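Histone-lysine N-methyltransferase family member SUVH9 (Arabidopsis thaliana, PDB 4NJ5) acts in gene silencing, apparently without methyltransferase activity of its own, and may recruit RNA polymerase V to chromatin by binding methylated DNA. Local coordinates at residues 152-157 / 209-214; 418-423 / 464-469; 408-413 / 446-451; 279-284 / 454-459. One frame throughout, in Å; residues are numbered along the deposited sequence.

Interaction 1 (152-157 / 209-214); sequences AEHQRL and SGFGVF
Gln155 reaches across to the backbone of Val213 and Phe214 with its whole length. Its CB sits on the carbonyl of Gly212 and also meets CD1 of the Phe214 ring, 3.8 Å away; CG runs on past CA of Val213, and CD lies 3.7 Å from CB of Val213. OE1 accepts the backbone N-H of Phe214 (N to OE1 2.9 Å), with the donor well above the amide plane, while NE2 donates to the carbonyl of Gly141. The chain is extended beyond CG (chi2 -168°), which carries the amide to the start of strand 212-220. That strand belongs to the large curved sheet of the SRA domain, and the loop 152-157, which leads into helix 159-169, lies along its first residues. There the backbone N of Gln155 donates to Gly212 O at 2.6 Å, and Gly212 N donates to ND1 of His154, tilted somewhat from the imidazole plane. Phe211 turns its ring edge toward the imidazole face in an offset edge-to-face pair, planes 65° apart, and lays one of its own faces against the peptide between Ala152 and Glu153. CD1 of Leu157 stands over the centre of the Phe214 ring, 4.1 Å from its centroid.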
loop_
_atom_site.group_PDB
_atom_site.type_symbol
_atom_site.label_atom_id
_atom_site.label_comp_id
_atom_site.label_asym_id
_atom_site.label_seq_id
_atom_site.Cartn_x
_atom_site.Cartn_y
_atom_site.Cartn_z
ATOM N N ALA A 152 -0.774 -17.651 32.961
ATOM C CA ALA A 152 0.006 -17.939 34.163
ATOM C C ALA A 152 -0.828 -17.874 35.441
ATOM O O ALA A 152 -0.390 -18.323 36.496
ATOM C CB ALA A 152 1.204 -17.008 34.252
ATOM N N GLU A 153 -2.026 -17.308 35.341
ATOM C CA GLU A 153 -2.966 -17.292 36.455
ATOM C C GLU A 153 -4.395 -17.234 35.922
ATOM O O GLU A 153 -4.606 -17.002 34.732
ATOM C CB GLU A 153 -2.692 -16.111 37.392
ATOM C CG GLU A 153 -2.825 -14.747 36.738
ATOM C CD GLU A 153 -2.436 -13.609 37.664
ATOM O OE1 GLU A 153 -3.076 -13.455 38.726
ATOM O OE2 GLU A 153 -1.488 -12.869 37.329
ATOM N N HIS A 154 -5.368 -17.457 36.801
ATOM C CA HIS A 154 -6.775 -17.422 36.415
ATOM C C HIS A 154 -7.166 -16.046 35.893
ATOM O O HIS A 154 -6.786 -15.024 36.467
ATOM C CB HIS A 154 -7.673 -17.784 37.600
ATOM C CG HIS A 154 -7.333 -19.087 38.247
ATOM N ND1 HIS A 154 -7.199 -20.265 37.533
ATOM C CD2 HIS A 154 -7.107 -19.416 39.540
ATOM C CE1 HIS A 154 -6.902 -21.246 38.357
ATOM N NE2 HIS A 154 -6.842 -20.759 39.587
ATOM N N GLN A 155 -7.923 -16.018 34.805
ATOM C CA GLN A 155 -8.425 -14.753 34.295
ATOM C C GLN A 155 -9.495 -14.220 35.240
ATOM O O GLN A 155 -10.095 -14.973 36.009
ATOM C CB GLN A 155 -8.976 -14.914 32.877
ATOM C CG GLN A 155 -7.888 -15.133 31.836
ATOM C CD GLN A 155 -8.388 -15.006 30.408
ATOM O OE1 GLN A 155 -9.581 -14.821 30.167
ATOM N NE2 GLN A 155 -7.470 -15.105 29.452
ATOM N N ARG A 156 -9.714 -12.913 35.207
ATOM C CA ARG A 156 -10.770 -12.316 36.011
ATOM C C ARG A 156 -11.727 -11.532 35.138
ATOM O O ARG A 156 -11.322 -10.952 34.129
ATOM C CB ARG A 156 -10.180 -11.454 37.133
ATOM C CG ARG A 156 -9.513 -12.287 38.211
ATOM C CD ARG A 156 -8.711 -11.467 39.196
ATOM N NE ARG A 156 -8.060 -12.314 40.196
ATOM C CZ ARG A 156 -8.590 -12.639 41.372
ATOM N NH1 ARG A 156 -9.784 -12.180 41.721
ATOM N NH2 ARG A 156 -7.922 -13.423 42.206
ATOM N N LEU A 157 -13.000 -11.538 35.519
ATOM C CA LEU A 157 -14.017 -10.835 34.755
ATOM C C LEU A 157 -13.961 -9.345 35.072
ATOM O O LEU A 157 -14.854 -8.792 35.715
ATOM C CB LEU A 157 -15.400 -11.406 35.051
ATOM C CG LEU A 157 -16.516 -11.024 34.080
ATOM C CD1 LEU A 157 -16.145 -11.427 32.661
ATOM C CD2 LEU A 157 -17.837 -11.660 34.499
ATOM N N SER A 209 -3.540 -26.066 31.080
ATOM C CA SER A 209 -2.725 -25.501 32.140
ATOM C C SER A 209 -3.480 -25.590 33.465
ATOM O O SER A 209 -2.889 -25.856 34.509
ATOM C CB SER A 209 -2.391 -24.047 31.812
ATOM O OG SER A 209 -3.568 -23.308 31.539
ATOM N N GLY A 210 -4.791 -25.377 33.413
ATOM C CA GLY A 210 -5.613 -25.438 34.607
ATOM C C GLY A 210 -6.087 -24.075 35.076
ATOM O O GLY A 210 -6.773 -23.963 36.091
ATOM N N PHE A 211 -5.717 -23.031 34.342
ATOM C CA PHE A 211 -6.135 -21.680 34.689
ATOM C C PHE A 211 -7.490 -21.361 34.074
ATOM O O PHE A 211 -7.804 -21.811 32.974
ATOM C CB PHE A 211 -5.090 -20.653 34.239
ATOM C CG PHE A 211 -3.712 -20.915 34.781
ATOM C CD1 PHE A 211 -3.455 -20.812 36.139
ATOM C CD2 PHE A 211 -2.675 -21.264 33.934
ATOM C CE1 PHE A 211 -2.187 -21.054 36.642
ATOM C CE2 PHE A 211 -1.405 -21.507 34.428
ATOM C CZ PHE A 211 -1.161 -21.402 35.784
ATOM N N GLY A 212 -8.298 -20.592 34.796
ATOM C CA GLY A 212 -9.586 -20.170 34.284
ATOM C C GLY A 212 -9.428 -19.048 33.277
ATOM O O GLY A 212 -8.677 -18.101 33.506
ATOM N N VAL A 213 -10.121 -19.168 32.150
ATOM C CA VAL A 213 -10.148 -18.120 31.136
ATOM C C VAL A 213 -11.593 -17.851 30.726
ATOM O O VAL A 213 -12.490 -18.650 31.010
ATOM C CB VAL A 213 -9.341 -18.517 29.882
ATOM C CG1 VAL A 213 -7.915 -18.923 30.259
ATOM C CG2 VAL A 213 -10.041 -19.641 29.132
ATOM N N PHE A 214 -11.822 -16.721 30.066
ATOM C CA PHE A 214 -13.148 -16.421 29.546
ATOM C C PHE A 214 -13.164 -16.492 28.017
ATOM O O PHE A 214 -12.227 -16.050 27.353
ATOM C CB PHE A 214 -13.633 -15.053 30.040
ATOM C CG PHE A 214 -13.786 -14.967 31.535
ATOM C CD1 PHE A 214 -12.759 -14.473 32.323
ATOM C CD2 PHE A 214 -14.955 -15.386 32.153
ATOM C CE1 PHE A 214 -12.897 -14.392 33.701
ATOM C CE2 PHE A 214 -15.098 -15.308 33.529
ATOM C CZ PHE A 214 -14.067 -14.809 34.303
#

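Interaction 2 (418-423 / 464-469); sequences SARWED and STDPNV
The backbones of Arg420 and Asp466 stay well apart, 7.5 Å between their CA atoms, and side chains from the short 3-10 turn at 419-420 and the residue after it close the distance to 464-469. Trp421 brings the pyrrole edge of its indole to the carbonyl of Pro467: NE1 donates to Pro467 O at 2.8 Å, with the oxygen near the ring plane but the N-H bent away from a straight line (141°). Both segments are largely loop within the SET domain, 464-469 running directly into strand 469-475, and the long helix 8-35 also reaches this site through Arg10 and Arg17. Arg420 passes CG over one face of the indole. Its chain bends at chi2 and chi3, which swings the guanidinium across Asp466, where the two side chains meet at about a right angle. OD1 of Asp466 lies over one guanidinium face, 3.0 Å from NH2, so this salt bridge rests on charge without a directed N-H bond. The same oxygen has a second cationic partner in Arg10, and the two arginines would be expected to stabilise the carboxylate. Pro467 O lies at the guanidinium edge, 3.6 Å from NE, while Ser464 OG accepts the N-H of Asp466 in an ST turn.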
loop_
_atom_site.group_PDB
_atom_site.type_symbol
_atom_site.label_atom_id
_atom_site.label_comp_id
_atom_site.label_asym_id
_atom_site.label_seq_id
_atom_site.Cartn_x
_atom_site.Cartn_y
_atom_site.Cartn_z
ATOM N N SER A 418 -0.658 13.191 -11.204
ATOM C CA SER A 418 -0.397 12.635 -9.889
ATOM C C SER A 418 -0.755 13.668 -8.829
ATOM O O SER A 418 -0.367 13.541 -7.667
ATOM C CB SER A 418 1.079 12.247 -9.768
ATOM O OG SER A 418 1.427 11.258 -10.720
ATOM N N ALA A 419 -1.502 14.688 -9.240
ATOM C CA ALA A 419 -1.751 15.856 -8.401
ATOM C C ALA A 419 -2.556 15.527 -7.149
ATOM O O ALA A 419 -2.509 16.264 -6.163
ATOM C CB ALA A 419 -2.434 16.955 -9.205
ATOM N N ARG A 420 -3.289 14.421 -7.194
ATOM C CA ARG A 420 -4.072 13.975 -6.045
ATOM C C ARG A 420 -3.188 13.667 -4.834
ATOM O O ARG A 420 -3.600 13.844 -3.687
ATOM C CB ARG A 420 -4.920 12.753 -6.418
ATOM C CG ARG A 420 -5.333 11.893 -5.235
ATOM C CD ARG A 420 -6.789 11.480 -5.317
ATOM N NE ARG A 420 -6.940 10.030 -5.382
ATOM C CZ ARG A 420 -7.911 9.355 -4.779
ATOM N NH1 ARG A 420 -7.973 8.037 -4.895
ATOM N NH2 ARG A 420 -8.820 9.996 -4.060
ATOM N N TRP A 421 -1.963 13.226 -5.097
ATOM C CA TRP A 421 -1.079 12.775 -4.032
ATOM C C TRP A 421 0.139 13.675 -3.862
ATOM O O TRP A 421 1.196 13.214 -3.437
ATOM C CB TRP A 421 -0.632 11.339 -4.308
ATOM C CG TRP A 421 -1.764 10.415 -4.597
ATOM C CD1 TRP A 421 -2.327 10.167 -5.814
ATOM C CD2 TRP A 421 -2.489 9.623 -3.651
ATOM N NE1 TRP A 421 -3.351 9.261 -5.686
ATOM C CE2 TRP A 421 -3.474 8.911 -4.366
ATOM C CE3 TRP A 421 -2.398 9.439 -2.266
ATOM C CZ2 TRP A 421 -4.360 8.033 -3.749
ATOM C CZ3 TRP A 421 -3.280 8.569 -1.655
ATOM C CH2 TRP A 421 -4.246 7.876 -2.395
ATOM N N GLU A 422 -0.004 14.955 -4.180
ATOM C CA GLU A 422 1.128 15.872 -4.070
ATOM C C GLU A 422 1.533 16.182 -2.628
ATOM O O GLU A 422 2.628 16.679 -2.378
ATOM C CB GLU A 422 0.891 17.145 -4.895
ATOM C CG GLU A 422 1.072 16.928 -6.393
ATOM C CD GLU A 422 0.868 18.186 -7.214
ATOM O OE1 GLU A 422 0.628 19.257 -6.623
ATOM O OE2 GLU A 422 0.946 18.103 -8.459
ATOM N N ASP A 423 0.647 15.877 -1.686
ATOM C CA ASP A 423 0.941 16.080 -0.268
ATOM C C ASP A 423 1.776 14.943 0.320
ATOM O O ASP A 423 2.078 14.934 1.511
ATOM C CB ASP A 423 -0.348 16.256 0.537
ATOM C CG ASP A 423 -1.038 17.569 0.243
ATOM O OD1 ASP A 423 -0.375 18.490 -0.292
ATOM O OD2 ASP A 423 -2.240 17.691 0.559
ATOM N N SER A 464 -8.714 6.496 -14.175
ATOM C CA SER A 464 -9.544 6.966 -13.069
ATOM C C SER A 464 -9.163 8.368 -12.606
ATOM O O SER A 464 -7.984 8.716 -12.549
ATOM C CB SER A 464 -9.451 6.006 -11.882
ATOM O OG SER A 464 -10.219 6.479 -10.791
ATOM N N THR A 465 -10.169 9.166 -12.262
ATOM C CA THR A 465 -9.924 10.487 -11.696
ATOM C C THR A 465 -9.460 10.376 -10.242
ATOM O O THR A 465 -8.906 11.322 -9.685
ATOM C CB THR A 465 -11.161 11.407 -11.810
ATOM O OG1 THR A 465 -12.293 10.778 -11.198
ATOM C CG2 THR A 465 -11.479 11.682 -13.267
ATOM N N ASP A 466 -9.678 9.212 -9.635
ATOM C CA ASP A 466 -9.150 8.942 -8.299
ATOM C C ASP A 466 -8.155 7.781 -8.304
ATOM O O ASP A 466 -8.454 6.691 -7.812
ATOM C CB ASP A 466 -10.286 8.687 -7.305
ATOM C CG ASP A 466 -11.091 9.942 -7.013
ATOM O OD1 ASP A 466 -10.534 10.875 -6.396
ATOM O OD2 ASP A 466 -12.275 10.000 -7.403
ATOM N N PRO A 467 -6.953 8.023 -8.849
ATOM C CA PRO A 467 -5.965 6.957 -9.043
ATOM C C PRO A 467 -5.227 6.577 -7.762
ATOM O O PRO A 467 -5.037 7.415 -6.881
ATOM C CB PRO A 467 -4.988 7.585 -10.039
ATOM C CG PRO A 467 -5.021 9.035 -9.705
ATOM C CD PRO A 467 -6.432 9.338 -9.264
ATOM N N ASN A 468 -4.821 5.315 -7.669
ATOM C CA ASN A 468 -3.979 4.858 -6.569
ATOM C C ASN A 468 -2.531 4.657 -7.010
ATOM O O ASN A 468 -1.717 4.099 -6.274
ATOM C CB ASN A 468 -4.535 3.575 -5.937
ATOM C CG ASN A 468 -4.788 2.471 -6.956
ATOM O OD1 ASN A 468 -4.432 2.591 -8.130
ATOM N ND2 ASN A 468 -5.403 1.382 -6.501
ATOM N N VAL A 469 -2.223 5.112 -8.221
ATOM C CA VAL A 469 -0.877 4.998 -8.773
ATOM C C VAL A 469 -0.418 6.327 -9.365
ATOM O O VAL A 469 -1.126 6.934 -10.170
ATOM C CB VAL A 469 -0.803 3.919 -9.872
ATOM C CG1 VAL A 469 0.594 3.871 -10.475
ATOM C CG2 VAL A 469 -1.198 2.555 -9.315
#

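Interaction 3 (408-413 / 446-451); sequences DTLVYP and DFAMDV
Val411 and Met449 pair through their backbones as a single antiparallel, hydrogen-bonded bridge, Val411 N to Met449 O and Met449 N to Val411 O both measuring 2.8 Å. Val411 holds CG1 anti to its N (chi1 177°), which turns CG2 to CG2 of Val451, 3.9 Å away; the two valines meet at about a right angle. Ala448 offers its methyl to two residues: CB is 3.6 Å from CE1 of Tyr412, off-centre on that ring, and also touches CD2 of Leu410. Through the Val411-Met449 bridge the loop 408-413 of the SET domain flanks strand 448-450, which also pairs with strand 393-395 through backbone bonds of Ala448 and Asp450, while helix 397-405 covers Leu410 and Ala448 through Ala400. Phe447 has its CG between the backbone N and carbonyl carbon (chi1 75°), and its ring presents a face to Pro413, whose CG stands 4.2 Å from the centroid. Met449 puts CG 4.2 Å from CD of Pro413, and its tip leads away from the loop. At the far end, OD1 of Asp450 lies 3.8 Å from CD1 of Leu410. Two waters approach that oxygen, one also near OD2 of Asp408 and one near the carbonyl of Thr409, while OD2 of Asp450 bonds to Ser452.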
loop_
_atom_site.group_PDB
_atom_site.type_symbol
_atom_site.label_atom_id
_atom_site.label_comp_id
_atom_site.label_asym_id
_atom_site.label_seq_id
_atom_site.Cartn_x
_atom_site.Cartn_y
_atom_site.Cartn_z
ATOM N N ASP A 408 -3.837 6.947 -35.936
ATOM C CA ASP A 408 -3.530 6.156 -34.746
ATOM C C ASP A 408 -3.666 6.964 -33.456
ATOM O O ASP A 408 -3.492 8.183 -33.452
ATOM C CB ASP A 408 -2.129 5.547 -34.843
ATOM C CG ASP A 408 -1.937 4.734 -36.107
ATOM O OD1 ASP A 408 -2.948 4.414 -36.767
ATOM O OD2 ASP A 408 -0.777 4.412 -36.439
ATOM N N THR A 409 -3.983 6.272 -32.367
ATOM C CA THR A 409 -4.101 6.903 -31.056
ATOM C C THR A 409 -2.804 6.723 -30.276
ATOM O O THR A 409 -2.257 5.624 -30.218
ATOM C CB THR A 409 -5.276 6.312 -30.254
ATOM O OG1 THR A 409 -6.493 6.486 -30.989
ATOM C CG2 THR A 409 -5.403 6.997 -28.903
ATOM N N LEU A 410 -2.311 7.808 -29.685
ATOM C CA LEU A 410 -1.036 7.790 -28.971
ATOM C C LEU A 410 -1.187 8.182 -27.503
ATOM O O LEU A 410 -2.062 8.972 -27.147
ATOM C CB LEU A 410 -0.042 8.735 -29.649
ATOM C CG LEU A 410 0.985 8.152 -30.622
ATOM C CD1 LEU A 410 0.417 6.984 -31.408
ATOM C CD2 LEU A 410 1.471 9.241 -31.566
ATOM N N VAL A 411 -0.321 7.634 -26.656
ATOM C CA VAL A 411 -0.307 7.989 -25.242
ATOM C C VAL A 411 0.721 9.083 -24.969
ATOM O O VAL A 411 1.874 8.988 -25.386
ATOM C CB VAL A 411 0.004 6.772 -24.355
ATOM C CG1 VAL A 411 0.093 7.190 -22.895
ATOM C CG2 VAL A 411 -1.058 5.704 -24.541
ATOM N N TYR A 412 0.290 10.126 -24.271
ATOM C CA TYR A 412 1.173 11.230 -23.925
ATOM C C TYR A 412 1.386 11.259 -22.418
ATOM O O TYR A 412 0.534 11.748 -21.676
ATOM C CB TYR A 412 0.591 12.558 -24.416
ATOM C CG TYR A 412 0.503 12.659 -25.925
ATOM C CD1 TYR A 412 1.499 13.293 -26.656
ATOM C CD2 TYR A 412 -0.572 12.114 -26.618
ATOM C CE1 TYR A 412 1.424 13.387 -28.037
ATOM C CE2 TYR A 412 -0.654 12.199 -27.996
ATOM C CZ TYR A 412 0.347 12.837 -28.700
ATOM O OH TYR A 412 0.270 12.923 -30.073
ATOM N N PRO A 413 2.531 10.726 -21.963
ATOM C CA PRO A 413 2.862 10.602 -20.540
ATOM C C PRO A 413 2.799 11.933 -19.799
ATOM O O PRO A 413 2.544 11.944 -18.596
ATOM C CB PRO A 413 4.298 10.060 -20.554
ATOM C CG PRO A 413 4.805 10.317 -21.934
ATOM C CD PRO A 413 3.614 10.223 -22.823
ATOM N N ASP A 446 7.406 15.954 -23.644
ATOM C CA ASP A 446 6.517 16.169 -24.788
ATOM C C ASP A 446 6.460 15.014 -25.786
ATOM O O ASP A 446 5.764 15.108 -26.798
ATOM C CB ASP A 446 6.845 17.479 -25.515
ATOM C CG ASP A 446 8.286 17.551 -26.006
ATOM O OD1 ASP A 446 8.901 16.501 -26.272
ATOM O OD2 ASP A 446 8.802 18.681 -26.132
ATOM N N PHE A 447 7.178 13.929 -25.512
ATOM C CA PHE A 447 7.178 12.807 -26.448
ATOM C C PHE A 447 5.916 11.951 -26.340
ATOM O O PHE A 447 5.176 12.025 -25.360
ATOM C CB PHE A 447 8.446 11.948 -26.313
ATOM C CG PHE A 447 8.466 11.056 -25.101
ATOM C CD1 PHE A 447 9.060 11.476 -23.923
ATOM C CD2 PHE A 447 7.926 9.777 -25.153
ATOM C CE1 PHE A 447 9.093 10.651 -22.816
ATOM C CE2 PHE A 447 7.954 8.951 -24.048
ATOM C CZ PHE A 447 8.538 9.388 -22.881
ATOM N N ALA A 448 5.676 11.140 -27.361
ATOM C CA ALA A 448 4.494 10.295 -27.389
ATOM C C ALA A 448 4.888 8.831 -27.379
ATOM O O ALA A 448 6.008 8.477 -27.737
ATOM C CB ALA A 448 3.644 10.608 -28.612
ATOM N N MET A 449 3.956 7.983 -26.964
ATOM C CA MET A 449 4.194 6.555 -26.905
ATOM C C MET A 449 3.112 5.811 -27.662
ATOM O O MET A 449 1.924 6.121 -27.541
ATOM C CB MET A 449 4.207 6.075 -25.453
ATOM C CG MET A 449 5.209 6.792 -24.579
ATOM S SD MET A 449 5.218 6.173 -22.888
ATOM C CE MET A 449 5.742 4.486 -23.153
ATOM N N ASP A 450 3.527 4.830 -28.447
ATOM C CA ASP A 450 2.588 3.911 -29.058
ATOM C C ASP A 450 2.585 2.629 -28.232
ATOM O O ASP A 450 3.645 2.076 -27.931
ATOM C CB ASP A 450 2.987 3.619 -30.504
ATOM C CG ASP A 450 1.950 2.797 -31.236
ATOM O OD1 ASP A 450 1.235 3.360 -32.092
ATOM O OD2 ASP A 450 1.843 1.588 -30.953
ATOM N N VAL A 451 1.393 2.177 -27.852
ATOM C CA VAL A 451 1.242 0.934 -27.104
ATOM C C VAL A 451 0.247 -0.000 -27.783
ATOM O O VAL A 451 -0.379 -0.834 -27.132
ATOM C CB VAL A 451 0.789 1.191 -25.647
ATOM C CG1 VAL A 451 1.883 1.899 -24.863
ATOM C CG2 VAL A 451 -0.506 1.994 -25.618
HETATM O O HOH W 1 0.382 2.361 -34.452
HETATM O O HOH W 2 -1.244 3.767 -31.717
#

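Interaction 4 (279-284 / 454-459); sequences YEYLAQ and MRNVAC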
loop_
_atom_site.group_PDB
_atom_site.type_symbol
_atom_site.label_atom_id
_atom_site.label_comp_id
_atom_site.label_asym_id
_atom_site.label_seq_id
_atom_site.Cartn_x
_atom_site.Cartn_y
_atom_site.Cartn_z
ATOM N N TYR A 279 -0.474 -8.871 -28.276
ATOM C CA TYR A 279 0.579 -7.862 -28.304
ATOM C C TYR A 279 1.913 -8.575 -28.143
ATOM O O TYR A 279 1.969 -9.687 -27.614
ATOM C CB TYR A 279 0.424 -6.843 -27.171
ATOM C CG TYR A 279 -0.855 -6.041 -27.217
ATOM C CD1 TYR A 279 -0.938 -4.869 -27.959
ATOM C CD2 TYR A 279 -1.972 -6.444 -26.499
ATOM C CE1 TYR A 279 -2.109 -4.131 -27.994
ATOM C CE2 TYR A 279 -3.141 -5.715 -26.529
ATOM C CZ TYR A 279 -3.206 -4.559 -27.277
ATOM O OH TYR A 279 -4.376 -3.834 -27.306
ATOM N N GLU A 280 2.987 -7.942 -28.596
ATOM C CA GLU A 280 4.315 -8.424 -28.266
ATOM C C GLU A 280 4.708 -7.768 -26.955
ATOM O O GLU A 280 4.742 -6.540 -26.857
ATOM C CB GLU A 280 5.319 -8.070 -29.359
ATOM C CG GLU A 280 6.761 -8.338 -28.969
ATOM C CD GLU A 280 7.742 -7.966 -30.058
ATOM O OE1 GLU A 280 7.394 -8.097 -31.251
ATOM O OE2 GLU A 280 8.861 -7.534 -29.715
ATOM N N TYR A 281 4.984 -8.581 -25.943
ATOM C CA TYR A 281 5.329 -8.047 -24.635
ATOM C C TYR A 281 6.677 -7.338 -24.671
ATOM O O TYR A 281 7.643 -7.846 -25.239
ATOM C CB TYR A 281 5.332 -9.141 -23.566
ATOM C CG TYR A 281 5.295 -8.575 -22.167
ATOM C CD1 TYR A 281 4.092 -8.420 -21.492
ATOM C CD2 TYR A 281 6.462 -8.167 -21.531
ATOM C CE1 TYR A 281 4.055 -7.892 -20.219
ATOM C CE2 TYR A 281 6.434 -7.636 -20.261
ATOM C CZ TYR A 281 5.228 -7.499 -19.608
ATOM O OH TYR A 281 5.197 -6.967 -18.339
ATOM N N LEU A 282 6.728 -6.161 -24.057
ATOM C CA LEU A 282 7.939 -5.356 -24.025
ATOM C C LEU A 282 8.138 -4.797 -22.620
ATOM O O LEU A 282 7.379 -3.937 -22.174
ATOM C CB LEU A 282 7.839 -4.221 -25.043
ATOM C CG LEU A 282 9.028 -3.265 -25.106
ATOM C CD1 LEU A 282 10.310 -4.008 -25.475
ATOM C CD2 LEU A 282 8.755 -2.128 -26.079
ATOM N N ALA A 283 9.163 -5.286 -21.929
ATOM C CA ALA A 283 9.323 -5.013 -20.503
ATOM C C ALA A 283 9.834 -3.607 -20.208
ATOM O O ALA A 283 9.574 -3.056 -19.140
ATOM C CB ALA A 283 10.225 -6.057 -19.859
ATOM N N GLN A 284 10.567 -3.033 -21.152
ATOM C CA GLN A 284 11.104 -1.689 -20.987
ATOM C C GLN A 284 10.801 -0.859 -22.225
ATOM O O GLN A 284 10.799 -1.382 -23.337
ATOM C CB GLN A 284 12.614 -1.736 -20.753
ATOM C CG GLN A 284 13.043 -2.560 -19.552
ATOM C CD GLN A 284 14.516 -2.393 -19.240
ATOM O OE1 GLN A 284 14.953 -1.324 -18.807
ATOM N NE2 GLN A 284 15.294 -3.444 -19.472
ATOM N N MET A 454 3.472 -3.080 -29.088
ATOM C CA MET A 454 4.374 -3.553 -28.052
ATOM C C MET A 454 4.110 -2.797 -26.756
ATOM O O MET A 454 4.059 -1.565 -26.747
ATOM C CB MET A 454 5.829 -3.397 -28.502
ATOM C CG MET A 454 6.164 -4.253 -29.725
ATOM S SD MET A 454 7.514 -3.623 -30.742
ATOM C CE MET A 454 8.900 -3.807 -29.621
ATOM N N ARG A 455 3.924 -3.547 -25.672
ATOM C CA ARG A 455 3.523 -2.986 -24.389
ATOM C C ARG A 455 3.778 -3.990 -23.273
ATOM O O ARG A 455 3.945 -5.183 -23.528
ATOM C CB ARG A 455 2.032 -2.658 -24.416
ATOM C CG ARG A 455 1.189 -3.807 -24.944
ATOM C CD ARG A 455 -0.236 -3.733 -24.458
ATOM N NE ARG A 455 -0.970 -2.609 -25.029
ATOM C CZ ARG A 455 -2.117 -2.153 -24.539
ATOM N NH1 ARG A 455 -2.647 -2.718 -23.461
ATOM N NH2 ARG A 455 -2.728 -1.130 -25.116
ATOM N N ASN A 456 3.802 -3.500 -22.036
ATOM C CA ASN A 456 3.920 -4.356 -20.859
ATOM C C ASN A 456 2.619 -4.363 -20.059
ATOM O O ASN A 456 1.604 -3.824 -20.506
ATOM C CB ASN A 456 5.063 -3.888 -19.963
ATOM C CG ASN A 456 4.742 -2.590 -19.232
ATOM O OD1 ASN A 456 4.019 -1.732 -19.744
ATOM N ND2 ASN A 456 5.283 -2.442 -18.028
ATOM N N VAL A 457 2.667 -4.958 -18.871
ATOM C CA VAL A 457 1.492 -5.099 -18.013
ATOM C C VAL A 457 0.836 -3.748 -17.708
ATOM O O VAL A 457 -0.394 -3.620 -17.733
ATOM C CB VAL A 457 1.849 -5.846 -16.694
ATOM C CG1 VAL A 457 3.021 -5.169 -15.978
ATOM C CG2 VAL A 457 0.637 -5.959 -15.778
ATOM N N ALA A 458 1.671 -2.740 -17.468
ATOM C CA ALA A 458 1.218 -1.415 -17.051
ATOM C C ALA A 458 0.271 -0.751 -18.048
ATOM O O ALA A 458 -0.487 0.147 -17.689
ATOM C CB ALA A 458 2.415 -0.512 -16.782
ATOM N N CYS A 459 0.317 -1.194 -19.301
ATOM C CA CYS A 459 -0.499 -0.587 -20.341
ATOM C C CYS A 459 -1.942 -1.068 -20.284
ATOM O O CYS A 459 -2.800 -0.567 -21.009
ATOM C CB CYS A 459 0.109 -0.842 -21.719
ATOM S SG CYS A 459 1.716 -0.038 -21.950
#
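Tyr279 lies flat against Arg455 in a cation-pi stack, its ring and the guanidinium only 17° apart and their centres separated by 4.2 Å. The arginine slides its chain over the ring as well: CD sits 3.7 Å from the centroid, nearly on the ring normal, and NE then passes above CE1. A bend at chi3 (69°) lays the guanidinium along the tyrosine, while NE donates to the carbonyl of Val451 and CB of Cys459 covers the other guanidinium face. Next, Glu280 runs alongside Met454, both pointing the same way, and its carbonyl takes a weak bond from the N-H of Arg455. Here strands 280-281 and 454-455 form a two-stranded parallel sheet that joins the pre-SET region to the SET domain. One face of the Tyr281 ring covers Arg455 O and CA of Asn456, the latter a CH-pi contact 3.9 Å from the centroid; its hydroxyl accepts the N-H of Val457 (N to OH 3.3 Å) and is also hydrogen-bonded to the carboxylate of Glu260. Leu282 N donates to Arg455 O at 3.0 Å from well above the carbonyl plane, and its CD2 reaches CE of Met454. The carbonyl of Leu282 rests against CB of Asn456, whose amide turns to backbone atoms of Glu389 and Ala391.

Interactions 3 and 4 are neighbours, their centres about 14 Å apart: strands 448-450 and 454-455 follow one another in the chain, and CG1 of Val451 packs on SG of Cys459 at 3.5 Å. Interaction 3 is nested within the loop that interaction 4 closes. Interaction 2 lies, like interaction 3, wholly within the SET domain, with its nearest atoms about 8 Å from each of the other two, and its segments alternate along the chain with theirs. Interaction 1 stands apart in the SRA domain on the opposite side of the chain's centre, at least about 39 Å from any of them between nearest atoms. None lies at the three-zinc cluster held by the pre-SET cysteines.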